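Side-chain contacts in cellulase CEL9M (Clostridium cellulolyticum, PDB 1IA6), which probably hydrolyses internal beta-1,4-glucosidic linkages in cellulose and related beta-glucans, as a family 9 glycoside hydrolase: residues 76-79 against 84-87; 103-108 against 156-161; 186-191 against 215-220; 286-291 against 326-331. All blocks are in the same frame, centred on the assembly; numbering follows the deposited sequence.

Contacts 1, 2 and 3 are buried packing between helices of the alpha barrel, whereas contact 4 is only partly buried, towards the periphery. In each of the first three, one aromatic ring does most of the touching: F85 and F105 take a methyl over a face, and Y188 meets alkyl groups obliquely. Contact 4 relies instead on a lysine-to-serine hydrogen bond. Helix 91-107, which supplies one side of contact 2, also covers L78 and F85 of contact 1. Contacts 2 and 3 lie 11 Å apart between centres and touch, for instance through T158 and L187. W76 and Y79 in 76-79 meet the tryptophans of 215-220, so contacts 1 and 3 also join.

Contact 1 of 4, residues 76-79 against 84-87; sequences WSLY and SFDA
In the (alpha/alpha)6 barrel of this family 9 catalytic module, the long helix 64-80 is followed almost at once by the short helix 82-87, and F85 packs back from the second onto S77 and L78 of the first. The methyl CD1 of L78 sits over one face of the F85 ring, displaced toward the rim on the side where the ring joins its own chain: L78 CD1 is 3.8 Å from F85 CG. L78 CD1 is 4.0 Å from the centroid of the F85 ring and 24° off the ring normal, a CH-pi contact. The first torsion of L78, with CG opposite the backbone N (chi1 -177°), puts CD1 over the ring.

The far part of the ring leans on main chain. F85 CE1 lies 3.7 Å from L78 CA, and the carbonyl oxygen of S77 approaches the ring obliquely, with S77 O 3.5 Å from F85 CE1. Both are plain packing.

Other helices close round the pair: M94 and T91 of helix 91-107 touch F85, as do V420 and A424 of helix 413-429, so the ring is wedged among three helices beside its own. At its outermost point the ring meets one more aliphatic carbon, F85 CZ standing 4.1 Å from S77 CB.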
loop_
_atom_site.group_PDB
_atom_site.type_symbol
_atom_site.label_atom_id
_atom_site.label_comp_id
_atom_site.label_asym_id
_atom_site.label_seq_id
_atom_site.Cartn_x
_atom_site.Cartn_y
_atom_site.Cartn_z
ATOM N N TRP A 76 -0.517 -0.871 9.456
ATOM C CA TRP A 76 -1.172 0.185 10.216
ATOM C C TRP A 76 -2.658 -0.139 10.375
ATOM O O TRP A 76 -3.239 0.088 11.438
ATOM C CB TRP A 76 -0.990 1.535 9.502
ATOM C CG TRP A 76 -1.390 2.738 10.313
ATOM C CD1 TRP A 76 -1.455 2.826 11.673
ATOM C CD2 TRP A 76 -1.719 4.042 9.812
ATOM N NE1 TRP A 76 -1.801 4.100 12.052
ATOM C CE2 TRP A 76 -1.969 4.868 10.930
ATOM C CE3 TRP A 76 -1.822 4.591 8.526
ATOM C CZ2 TRP A 76 -2.319 6.217 10.804
ATOM C CZ3 TRP A 76 -2.172 5.936 8.400
ATOM C CH2 TRP A 76 -2.415 6.731 9.535
ATOM N N SER A 77 -3.255 -0.677 9.317
ATOM C CA SER A 77 -4.668 -1.040 9.326
ATOM C C SER A 77 -4.960 -2.066 10.418
ATOM O O SER A 77 -5.927 -1.933 11.170
ATOM C CB SER A 77 -5.074 -1.617 7.965
ATOM O OG SER A 77 -4.796 -0.707 6.912
ATOM N N LEU A 78 -4.115 -3.087 10.501
ATOM C CA LEU A 78 -4.283 -4.150 11.488
ATOM C C LEU A 78 -4.055 -3.624 12.904
ATOM O O LEU A 78 -4.758 -4.000 13.842
ATOM C CB LEU A 78 -3.307 -5.294 11.202
ATOM C CG LEU A 78 -3.397 -6.531 12.103
ATOM C CD1 LEU A 78 -4.781 -7.156 11.989
ATOM C CD2 LEU A 78 -2.328 -7.529 11.694
ATOM N N TYR A 79 -3.066 -2.750 13.048
ATOM C CA TYR A 79 -2.732 -2.169 14.342
ATOM C C TYR A 79 -3.846 -1.287 14.902
ATOM O O TYR A 79 -4.180 -1.371 16.083
ATOM C CB TYR A 79 -1.447 -1.340 14.227
ATOM C CG TYR A 79 -0.994 -0.724 15.534
ATOM C CD1 TYR A 79 -0.363 -1.493 16.510
ATOM C CD2 TYR A 79 -1.203 0.629 15.796
ATOM C CE1 TYR A 79 0.055 -0.927 17.716
ATOM C CE2 TYR A 79 -0.793 1.204 16.995
ATOM C CZ TYR A 79 -0.164 0.421 17.948
ATOM O OH TYR A 79 0.256 0.991 19.127
ATOM N N SER A 84 -11.761 -5.245 13.890
ATOM C CA SER A 84 -12.465 -5.458 12.631
ATOM C C SER A 84 -12.011 -6.733 11.938
ATOM O O SER A 84 -12.822 -7.438 11.342
ATOM C CB SER A 84 -12.258 -4.267 11.692
ATOM O OG SER A 84 -12.778 -3.084 12.265
ATOM N N PHE A 85 -10.714 -7.021 12.005
ATOM C CA PHE A 85 -10.184 -8.227 11.384
ATOM C C PHE A 85 -10.570 -9.470 12.196
ATOM O O PHE A 85 -10.957 -10.493 11.628
ATOM C CB PHE A 85 -8.658 -8.148 11.252
ATOM C CG PHE A 85 -8.177 -7.060 10.327
ATOM C CD1 PHE A 85 -8.077 -5.742 10.767
ATOM C CD2 PHE A 85 -7.821 -7.357 9.013
ATOM C CE1 PHE A 85 -7.628 -4.733 9.912
ATOM C CE2 PHE A 85 -7.371 -6.356 8.150
ATOM C CZ PHE A 85 -7.274 -5.045 8.600
ATOM N N ASP A 86 -10.469 -9.382 13.519
ATOM C CA ASP A 86 -10.819 -10.519 14.370
ATOM C C ASP A 86 -12.287 -10.908 14.209
ATOM O O ASP A 86 -12.607 -12.074 13.991
ATOM C CB ASP A 86 -10.565 -10.207 15.850
ATOM C CG ASP A 86 -9.092 -10.115 16.194
ATOM O OD1 ASP A 86 -8.263 -10.709 15.473
ATOM O OD2 ASP A 86 -8.766 -9.458 17.203
ATOM N N ALA A 87 -13.168 -9.920 14.316
ATOM C CA ALA A 87 -14.608 -10.145 14.214
ATOM C C ALA A 87 -15.060 -10.751 12.891
ATOM O O ALA A 87 -16.015 -11.530 12.858
ATOM C CB ALA A 87 -15.353 -8.836 14.466
#

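Contact 2 of 4, residues 103-108 against 156-161; sequences DYFLKS and SETSAA
F105, with chi1 at -61°, swings its ring to the side opposite its carbonyl carbon, and T158, with chi1 at -56°, sends its methyl CG2 away from its own backbone N; together the two torsions set the methyl over one face of the ring, between helices 91-107 and 152-169 of the (alpha/alpha)6 barrel. T158 CG2 lies nearer the root of the F105 ring than its middle, 3.6 Å from F105 CG. Taken to the ring centroid, CG2 is 22° off the normal, a CH-pi contact. One turn further along its helix, A161 adds its methyl obliquely, its CB 4.0 Å from F105 CE2.

The threonine turns only its apolar branch to the ring. Its OG1 hydrogen-bonds to the carbonyl oxygen of I154 one turn back. Across the interface only carbon meets carbon. Q67 and A71 of helix 64-80 also touch F105, and L187 of helix 174-193 touches T158, so four helices meet here.

Just past F105 its helix ends, and S108 folds back on the last turn: S108 OG donates to Y104 O at 2.9 Å from above the carbonyl plane, while S108 N reaches that oxygen from the opposite face.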
loop_
_atom_site.group_PDB
_atom_site.type_symbol
_atom_site.label_atom_id
_atom_site.label_comp_id
_atom_site.label_asym_id
_atom_site.label_seq_id
_atom_site.Cartn_x
_atom_site.Cartn_y
_atom_site.Cartn_z
ATOM N N ASP A 103 9.131 -11.245 5.276
ATOM C CA ASP A 103 10.132 -12.282 5.016
ATOM C C ASP A 103 11.052 -11.793 3.900
ATOM O O ASP A 103 12.264 -12.029 3.918
ATOM C CB ASP A 103 9.474 -13.590 4.565
ATOM C CG ASP A 103 8.927 -14.407 5.720
ATOM O OD1 ASP A 103 9.231 -14.085 6.887
ATOM O OD2 ASP A 103 8.201 -15.386 5.452
ATOM N N TYR A 104 10.457 -11.118 2.922
ATOM C CA TYR A 104 11.193 -10.584 1.784
ATOM C C TYR A 104 12.116 -9.443 2.215
ATOM O O TYR A 104 13.273 -9.385 1.802
ATOM C CB TYR A 104 10.192 -10.121 0.715
ATOM C CG TYR A 104 10.771 -9.351 -0.451
ATOM C CD1 TYR A 104 11.738 -9.915 -1.287
ATOM C CD2 TYR A 104 10.324 -8.060 -0.739
ATOM C CE1 TYR A 104 12.242 -9.210 -2.383
ATOM C CE2 TYR A 104 10.821 -7.349 -1.831
ATOM C CZ TYR A 104 11.778 -7.929 -2.647
ATOM O OH TYR A 104 12.267 -7.224 -3.726
ATOM N N PHE A 105 11.618 -8.541 3.054
ATOM C CA PHE A 105 12.444 -7.432 3.518
ATOM C C PHE A 105 13.666 -7.930 4.291
ATOM O O PHE A 105 14.769 -7.399 4.133
ATOM C CB PHE A 105 11.638 -6.484 4.414
ATOM C CG PHE A 105 10.455 -5.859 3.733
ATOM C CD1 PHE A 105 10.485 -5.568 2.369
ATOM C CD2 PHE A 105 9.313 -5.549 4.456
ATOM C CE1 PHE A 105 9.387 -4.976 1.738
ATOM C CE2 PHE A 105 8.210 -4.959 3.837
ATOM C CZ PHE A 105 8.248 -4.674 2.476
ATOM N N LEU A 106 13.467 -8.945 5.127
ATOM C CA LEU A 106 14.564 -9.495 5.916
ATOM C C LEU A 106 15.625 -10.142 5.028
ATOM O O LEU A 106 16.819 -9.962 5.257
ATOM C CB LEU A 106 14.032 -10.509 6.936
ATOM C CG LEU A 106 13.211 -9.922 8.093
ATOM C CD1 LEU A 106 12.665 -11.046 8.967
ATOM C CD2 LEU A 106 14.083 -8.982 8.912
ATOM N N LYS A 107 15.192 -10.884 4.014
ATOM C CA LYS A 107 16.124 -11.533 3.095
ATOM C C LYS A 107 16.898 -10.494 2.279
ATOM O O LYS A 107 18.049 -10.718 1.897
ATOM C CB LYS A 107 15.361 -12.473 2.153
ATOM C CG LYS A 107 14.747 -13.666 2.874
ATOM C CD LYS A 107 13.750 -14.419 2.007
ATOM C CE LYS A 107 14.408 -15.057 0.797
ATOM N NZ LYS A 107 13.416 -15.847 0.015
ATOM N N SER A 108 16.265 -9.353 2.031
ATOM C CA SER A 108 16.882 -8.280 1.258
ATOM C C SER A 108 17.868 -7.438 2.071
ATOM O O SER A 108 18.464 -6.506 1.542
ATOM C CB SER A 108 15.799 -7.363 0.676
ATOM O OG SER A 108 14.899 -8.084 -0.153
ATOM N N SER A 156 12.874 3.924 5.116
ATOM C CA SER A 156 11.976 4.305 6.196
ATOM C C SER A 156 10.626 3.610 6.117
ATOM O O SER A 156 10.093 3.184 7.137
ATOM C CB SER A 156 11.780 5.824 6.222
ATOM O OG SER A 156 12.992 6.473 6.570
ATOM N N GLU A 157 10.063 3.492 4.918
ATOM C CA GLU A 157 8.778 2.817 4.802
ATOM C C GLU A 157 8.940 1.341 5.156
ATOM O O GLU A 157 8.063 0.745 5.780
ATOM C CB GLU A 157 8.202 2.964 3.391
ATOM C CG GLU A 157 7.646 4.358 3.092
ATOM C CD GLU A 157 6.668 4.846 4.148
ATOM O OE1 GLU A 157 5.855 4.037 4.637
ATOM O OE2 GLU A 157 6.700 6.048 4.483
ATOM N N THR A 158 10.069 0.757 4.764
ATOM C CA THR A 158 10.336 -0.647 5.056
ATOM C C THR A 158 10.520 -0.800 6.562
ATOM O O THR A 158 10.033 -1.754 7.163
ATOM C CB THR A 158 11.596 -1.133 4.308
ATOM O OG1 THR A 158 11.431 -0.884 2.907
ATOM C CG2 THR A 158 11.807 -2.626 4.518
ATOM N N SER A 159 11.211 0.157 7.172
ATOM C CA SER A 159 11.426 0.139 8.615
ATOM C C SER A 159 10.076 0.177 9.334
ATOM O O SER A 159 9.833 -0.594 10.265
ATOM C CB SER A 159 12.275 1.344 9.036
ATOM O OG SER A 159 12.424 1.412 10.446
ATOM N N ALA A 160 9.196 1.075 8.897
ATOM C CA ALA A 160 7.881 1.204 9.518
ATOM C C ALA A 160 7.090 -0.087 9.378
ATOM O O ALA A 160 6.422 -0.514 10.314
ATOM C CB ALA A 160 7.108 2.368 8.890
ATOM N N ALA A 161 7.163 -0.707 8.206
ATOM C CA ALA A 161 6.447 -1.956 7.971
ATOM C C ALA A 161 6.951 -3.041 8.920
ATOM O O ALA A 161 6.167 -3.846 9.426
ATOM C CB ALA A 161 6.636 -2.406 6.520
#

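Contact 3 of 4, residues 186-191 against 215-220; sequences ELYAMG and WAATWL
Y188 pushes its ring from helix 186-191 into the side of helix 215-220, where A216, A217 and L220 receive it. The closest touch is at the root of the ring, with L220 CD1 3.6 Å from Y188 CG. That methyl makes an off-centre CH-pi contact, L220 CD1 lying 4.1 Å from the Y188 ring centroid and 30° from the ring normal. The two alanines come in obliquely at successive points along one flank: A216 CB is 4.0 Å from Y188 CD1, and A217 CB reaches the far end, 3.7 Å from Y188 OH. With CG opposite the backbone N (chi1 172°), the ring is extended toward 215-220.

The ring lies between the two helices, against two alanine methyls and a leucine branch. The axes of 186-191 and 215-220 come within 10.8 Å, their directions 144° apart. Helix 228-236 adds F236 against Y188 and A233 against A217.

Within 215-220, T218 OG1 donates to W215 O at 2.8 Å, tilted from the carbonyl plane; W219 NE1 lies 3.2 Å above the plane of the W215 ring, offset toward its rim. A216 is one turn beyond D212, a calcium ligand, so the helix that carries part of the metal site also seats this tyrosine.

Helix 228-236 also supplies D232, whose OD2 is hydrogen-bonded to the phenol OH. The buried ring is thus held by apolar packing along its length and by a carboxylate at its polar end, which would probably polarise the hydroxyl.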
loop_
_atom_site.group_PDB
_atom_site.type_symbol
_atom_site.label_atom_id
_atom_site.label_comp_id
_atom_site.label_asym_id
_atom_site.label_seq_id
_atom_site.Cartn_x
_atom_site.Cartn_y
_atom_site.Cartn_z
ATOM N N GLU A 186 17.895 -0.922 12.135
ATOM C CA GLU A 186 19.042 -0.783 11.243
ATOM C C GLU A 186 18.709 -0.046 9.951
ATOM O O GLU A 186 19.499 0.770 9.480
ATOM C CB GLU A 186 19.625 -2.157 10.916
ATOM C CG GLU A 186 20.021 -2.958 12.144
ATOM C CD GLU A 186 20.693 -4.269 11.790
ATOM O OE1 GLU A 186 20.294 -4.890 10.781
ATOM O OE2 GLU A 186 21.610 -4.686 12.528
ATOM N N LEU A 187 17.547 -0.330 9.374
ATOM C CA LEU A 187 17.153 0.329 8.133
ATOM C C LEU A 187 16.916 1.818 8.380
ATOM O O LEU A 187 17.241 2.659 7.542
ATOM C CB LEU A 187 15.890 -0.323 7.560
ATOM C CG LEU A 187 16.020 -1.785 7.122
ATOM C CD1 LEU A 187 14.681 -2.269 6.582
ATOM C CD2 LEU A 187 17.096 -1.929 6.057
ATOM N N TYR A 188 16.353 2.136 9.541
ATOM C CA TYR A 188 16.099 3.526 9.907
ATOM C C TYR A 188 17.443 4.235 10.048
ATOM O O TYR A 188 17.621 5.351 9.562
ATOM C CB TYR A 188 15.337 3.598 11.231
ATOM C CG TYR A 188 15.195 5.000 11.780
ATOM C CD1 TYR A 188 14.266 5.893 11.242
ATOM C CD2 TYR A 188 15.990 5.432 12.837
ATOM C CE1 TYR A 188 14.131 7.186 11.753
ATOM C CE2 TYR A 188 15.868 6.719 13.355
ATOM C CZ TYR A 188 14.938 7.589 12.810
ATOM O OH TYR A 188 14.817 8.857 13.323
ATOM N N ALA A 189 18.389 3.571 10.711
ATOM C CA ALA A 189 19.723 4.124 10.913
ATOM C C ALA A 189 20.368 4.446 9.568
ATOM O O ALA A 189 20.960 5.513 9.393
ATOM C CB ALA A 189 20.587 3.136 11.690
ATOM N N MET A 190 20.260 3.516 8.624
ATOM C CA MET A 190 20.815 3.716 7.286
ATOM C C MET A 190 20.165 4.929 6.632
ATOM O O MET A 190 20.837 5.753 6.008
ATOM C CB MET A 190 20.551 2.496 6.401
ATOM C CG MET A 190 21.343 1.251 6.752
ATOM S SD MET A 190 20.804 -0.155 5.737
ATOM C CE MET A 190 21.222 0.425 4.100
ATOM N N GLY A 191 18.846 5.019 6.774
ATOM C CA GLY A 191 18.102 6.112 6.179
ATOM C C GLY A 191 18.471 7.497 6.669
ATOM O O GLY A 191 18.459 8.452 5.891
ATOM N N TRP A 215 7.815 9.449 9.898
ATOM C CA TRP A 215 6.845 8.368 10.032
ATOM C C TRP A 215 7.485 7.126 10.665
ATOM O O TRP A 215 6.958 6.574 11.632
ATOM C CB TRP A 215 6.276 8.067 8.635
ATOM C CG TRP A 215 5.525 6.782 8.450
ATOM C CD1 TRP A 215 5.946 5.687 7.743
ATOM C CD2 TRP A 215 4.181 6.493 8.865
ATOM N NE1 TRP A 215 4.948 4.745 7.683
ATOM C CE2 TRP A 215 3.855 5.212 8.363
ATOM C CE3 TRP A 215 3.221 7.193 9.608
ATOM C CZ2 TRP A 215 2.607 4.616 8.580
ATOM C CZ3 TRP A 215 1.978 6.598 9.823
ATOM C CH2 TRP A 215 1.684 5.322 9.308
ATOM N N ALA A 216 8.626 6.697 10.132
ATOM C CA ALA A 216 9.319 5.527 10.663
ATOM C C ALA A 216 9.740 5.760 12.111
ATOM O O ALA A 216 9.680 4.852 12.939
ATOM C CB ALA A 216 10.542 5.208 9.807
ATOM N N ALA A 217 10.158 6.987 12.407
ATOM C CA ALA A 217 10.591 7.349 13.749
ATOM C C ALA A 217 9.457 7.253 14.768
ATOM O O ALA A 217 9.672 6.804 15.893
ATOM C CB ALA A 217 11.179 8.764 13.744
ATOM N N THR A 218 8.247 7.662 14.385
ATOM C CA THR A 218 7.134 7.593 15.327
ATOM C C THR A 218 6.815 6.145 15.699
ATOM O O THR A 218 6.428 5.866 16.833
ATOM C CB THR A 218 5.844 8.272 14.789
ATOM O OG1 THR A 218 5.327 7.539 13.674
ATOM C CG2 THR A 218 6.131 9.713 14.371
ATOM N N TRP A 219 6.983 5.222 14.757
ATOM C CA TRP A 219 6.706 3.820 15.053
ATOM C C TRP A 219 7.786 3.221 15.948
ATOM O O TRP A 219 7.489 2.430 16.841
ATOM C CB TRP A 219 6.551 3.015 13.759
ATOM C CG TRP A 219 5.238 3.304 13.106
ATOM C CD1 TRP A 219 5.030 3.964 11.928
ATOM C CD2 TRP A 219 3.940 3.031 13.648
ATOM N NE1 TRP A 219 3.683 4.124 11.707
ATOM C CE2 TRP A 219 2.991 3.561 12.748
ATOM C CE3 TRP A 219 3.487 2.391 14.813
ATOM C CZ2 TRP A 219 1.611 3.474 12.975
ATOM C CZ3 TRP A 219 2.114 2.306 15.040
ATOM C CH2 TRP A 219 1.193 2.846 14.123
ATOM N N LEU A 220 9.038 3.601 15.722
ATOM C CA LEU A 220 10.111 3.089 16.561
ATOM C C LEU A 220 9.900 3.590 17.987
ATOM O O LEU A 220 10.259 2.911 18.948
ATOM C CB LEU A 220 11.475 3.517 16.010
ATOM C CG LEU A 220 11.926 2.617 14.849
ATOM C CD1 LEU A 220 13.081 3.251 14.092
ATOM C CD2 LEU A 220 12.315 1.252 15.397
#

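Contact 4 of 4, residues 286-291 against 326-331; sequences YWKTQV and DQSLLD
K288 stretches straight from the last turns of helix 274-289 toward the start of helix 327-341, two of the helices of the alpha barrel, and meets S328 end-on while crossing L329 at about a right angle. Fully extended beyond CG, the lysine spans the distance to the serine with its ammonium foremost: K288 NZ donates to S328 OG at 2.9 Å. Just behind the charge, K288 CE rests on the leucine branch, 3.7 Å from L329 CD2. M317 and Y320 of helix 306-323 also touch L329.

S328 can present its oxygen because OG stands between the backbone N and the carbonyl carbon (chi1 70°). D326 is the N-cap of this helix: its OD1 accepts from S328 N at 2.9 Å, met nearly along the C-O axis although the N-H is bent (134°). S328 OG also lies beside that OD1, at a separation too short to be trusted in detail.

The lysine's charge is not paired directly with the aspartate, since K288 NZ is 4.2 Å from D326 OD2, beyond a salt bridge. The firm link is the bond to the serine; a relay through its hydroxyl to D326 is possible but doubtful, and the nearby opposite charge probably adds a modest attraction at the helix start.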
loop_
_atom_site.group_PDB
_atom_site.type_symbol
_atom_site.label_atom_id
_atom_site.label_comp_id
_atom_site.label_asym_id
_atom_site.label_seq_id
_atom_site.Cartn_x
_atom_site.Cartn_y
_atom_site.Cartn_z
ATOM N N TYR A 286 -9.405 20.954 3.696
ATOM C CA TYR A 286 -9.124 21.160 2.284
ATOM C C TYR A 286 -9.892 20.120 1.469
ATOM O O TYR A 286 -10.481 20.437 0.436
ATOM C CB TYR A 286 -7.619 21.045 2.029
ATOM C CG TYR A 286 -7.213 21.336 0.605
ATOM C CD1 TYR A 286 -7.237 20.338 -0.366
ATOM C CD2 TYR A 286 -6.822 22.620 0.222
ATOM C CE1 TYR A 286 -6.881 20.610 -1.687
ATOM C CE2 TYR A 286 -6.465 22.905 -1.091
ATOM C CZ TYR A 286 -6.496 21.895 -2.040
ATOM O OH TYR A 286 -6.134 22.173 -3.337
ATOM N N TRP A 287 -9.899 18.880 1.945
ATOM C CA TRP A 287 -10.617 17.817 1.248
ATOM C C TRP A 287 -12.127 17.988 1.333
ATOM O O TRP A 287 -12.852 17.590 0.428
ATOM C CB TRP A 287 -10.226 16.441 1.804
ATOM C CG TRP A 287 -9.072 15.838 1.073
ATOM C CD1 TRP A 287 -7.764 16.232 1.130
ATOM C CD2 TRP A 287 -9.132 14.782 0.109
ATOM N NE1 TRP A 287 -7.007 15.489 0.257
ATOM C CE2 TRP A 287 -7.822 14.592 -0.384
ATOM C CE3 TRP A 287 -10.167 13.979 -0.391
ATOM C CZ2 TRP A 287 -7.518 13.628 -1.353
ATOM C CZ3 TRP A 287 -9.864 13.021 -1.357
ATOM C CH2 TRP A 287 -8.548 12.858 -1.825
ATOM N N LYS A 288 -12.602 18.588 2.419
ATOM C CA LYS A 288 -14.036 18.793 2.590
ATOM C C LYS A 288 -14.654 19.736 1.566
ATOM O O LYS A 288 -15.776 19.509 1.105
ATOM C CB LYS A 288 -14.338 19.360 3.979
ATOM C CG LYS A 288 -14.161 18.405 5.138
ATOM C CD LYS A 288 -14.464 19.134 6.440
ATOM C CE LYS A 288 -14.287 18.236 7.644
ATOM N NZ LYS A 288 -14.596 18.973 8.898
ATOM N N THR A 289 -13.926 20.787 1.203
ATOM C CA THR A 289 -14.474 21.787 0.290
ATOM C C THR A 289 -13.656 22.209 -0.929
ATOM O O THR A 289 -14.213 22.738 -1.891
ATOM C CB THR A 289 -14.809 23.067 1.072
ATOM O OG1 THR A 289 -13.612 23.576 1.676
ATOM C CG2 THR A 289 -15.823 22.776 2.165
ATOM N N GLN A 290 -12.347 21.992 -0.898
ATOM C CA GLN A 290 -11.491 22.404 -2.005
ATOM C C GLN A 290 -11.287 21.333 -3.067
ATOM O O GLN A 290 -11.182 21.639 -4.256
ATOM C CB GLN A 290 -10.131 22.854 -1.469
ATOM C CG GLN A 290 -10.210 23.988 -0.459
ATOM C CD GLN A 290 -10.590 25.304 -1.094
ATOM O OE1 GLN A 290 -9.832 25.868 -1.883
ATOM N NE2 GLN A 290 -11.774 25.803 -0.758
ATOM N N VAL A 291 -11.226 20.077 -2.645
ATOM C CA VAL A 291 -11.026 18.991 -3.591
ATOM C C VAL A 291 -12.270 18.789 -4.447
ATOM O O VAL A 291 -13.390 18.733 -3.940
ATOM C CB VAL A 291 -10.677 17.686 -2.860
ATOM C CG1 VAL A 291 -10.569 16.541 -3.851
ATOM C CG2 VAL A 291 -9.363 17.860 -2.120
ATOM N N ASP A 326 -15.461 13.017 14.574
ATOM C CA ASP A 326 -15.984 14.192 13.890
ATOM C C ASP A 326 -16.976 13.625 12.882
ATOM O O ASP A 326 -16.588 12.950 11.929
ATOM C CB ASP A 326 -14.862 14.931 13.165
ATOM C CG ASP A 326 -15.317 16.250 12.586
ATOM O OD1 ASP A 326 -16.387 16.277 11.946
ATOM O OD2 ASP A 326 -14.604 17.259 12.765
ATOM N N GLN A 327 -18.257 13.904 13.097
ATOM C CA GLN A 327 -19.306 13.395 12.223
ATOM C C GLN A 327 -19.145 13.808 10.762
ATOM O O GLN A 327 -19.530 13.065 9.859
ATOM C CB GLN A 327 -20.676 13.846 12.739
ATOM C CG GLN A 327 -21.833 13.033 12.188
ATOM C CD GLN A 327 -21.641 11.544 12.406
ATOM O OE1 GLN A 327 -21.368 11.098 13.520
ATOM N NE2 GLN A 327 -21.784 10.766 11.339
ATOM N N SER A 328 -18.576 14.986 10.528
ATOM C CA SER A 328 -18.385 15.469 9.163
ATOM C C SER A 328 -17.353 14.591 8.457
ATOM O O SER A 328 -17.437 14.371 7.250
ATOM C CB SER A 328 -17.924 16.928 9.157
ATOM O OG SER A 328 -16.598 17.060 9.641
ATOM N N LEU A 329 -16.387 14.084 9.218
ATOM C CA LEU A 329 -15.349 13.222 8.661
ATOM C C LEU A 329 -15.898 11.822 8.418
ATOM O O LEU A 329 -15.591 11.192 7.406
ATOM C CB LEU A 329 -14.144 13.156 9.605
ATOM C CG LEU A 329 -13.391 14.474 9.812
ATOM C CD1 LEU A 329 -12.284 14.285 10.842
ATOM C CD2 LEU A 329 -12.811 14.942 8.487
ATOM N N LEU A 330 -16.716 11.337 9.347
ATOM C CA LEU A 330 -17.311 10.015 9.212
ATOM C C LEU A 330 -18.251 9.970 8.013
ATOM O O LEU A 330 -18.289 8.979 7.287
ATOM C CB LEU A 330 -18.073 9.635 10.485
ATOM C CG LEU A 330 -17.195 9.326 11.701
ATOM C CD1 LEU A 330 -18.062 9.152 12.936
ATOM C CD2 LEU A 330 -16.376 8.071 11.431
ATOM N N ASP A 331 -19.004 11.045 7.800
ATOM C CA ASP A 331 -19.927 11.089 6.672
ATOM C C ASP A 331 -19.172 11.137 5.351
ATOM O O ASP A 331 -19.557 10.482 4.384
ATOM C CB ASP A 331 -20.856 12.302 6.766
ATOM C CG ASP A 331 -21.793 12.231 7.955
ATOM O OD1 ASP A 331 -22.234 11.115 8.305
ATOM O OD2 ASP A 331 -22.100 13.296 8.531
#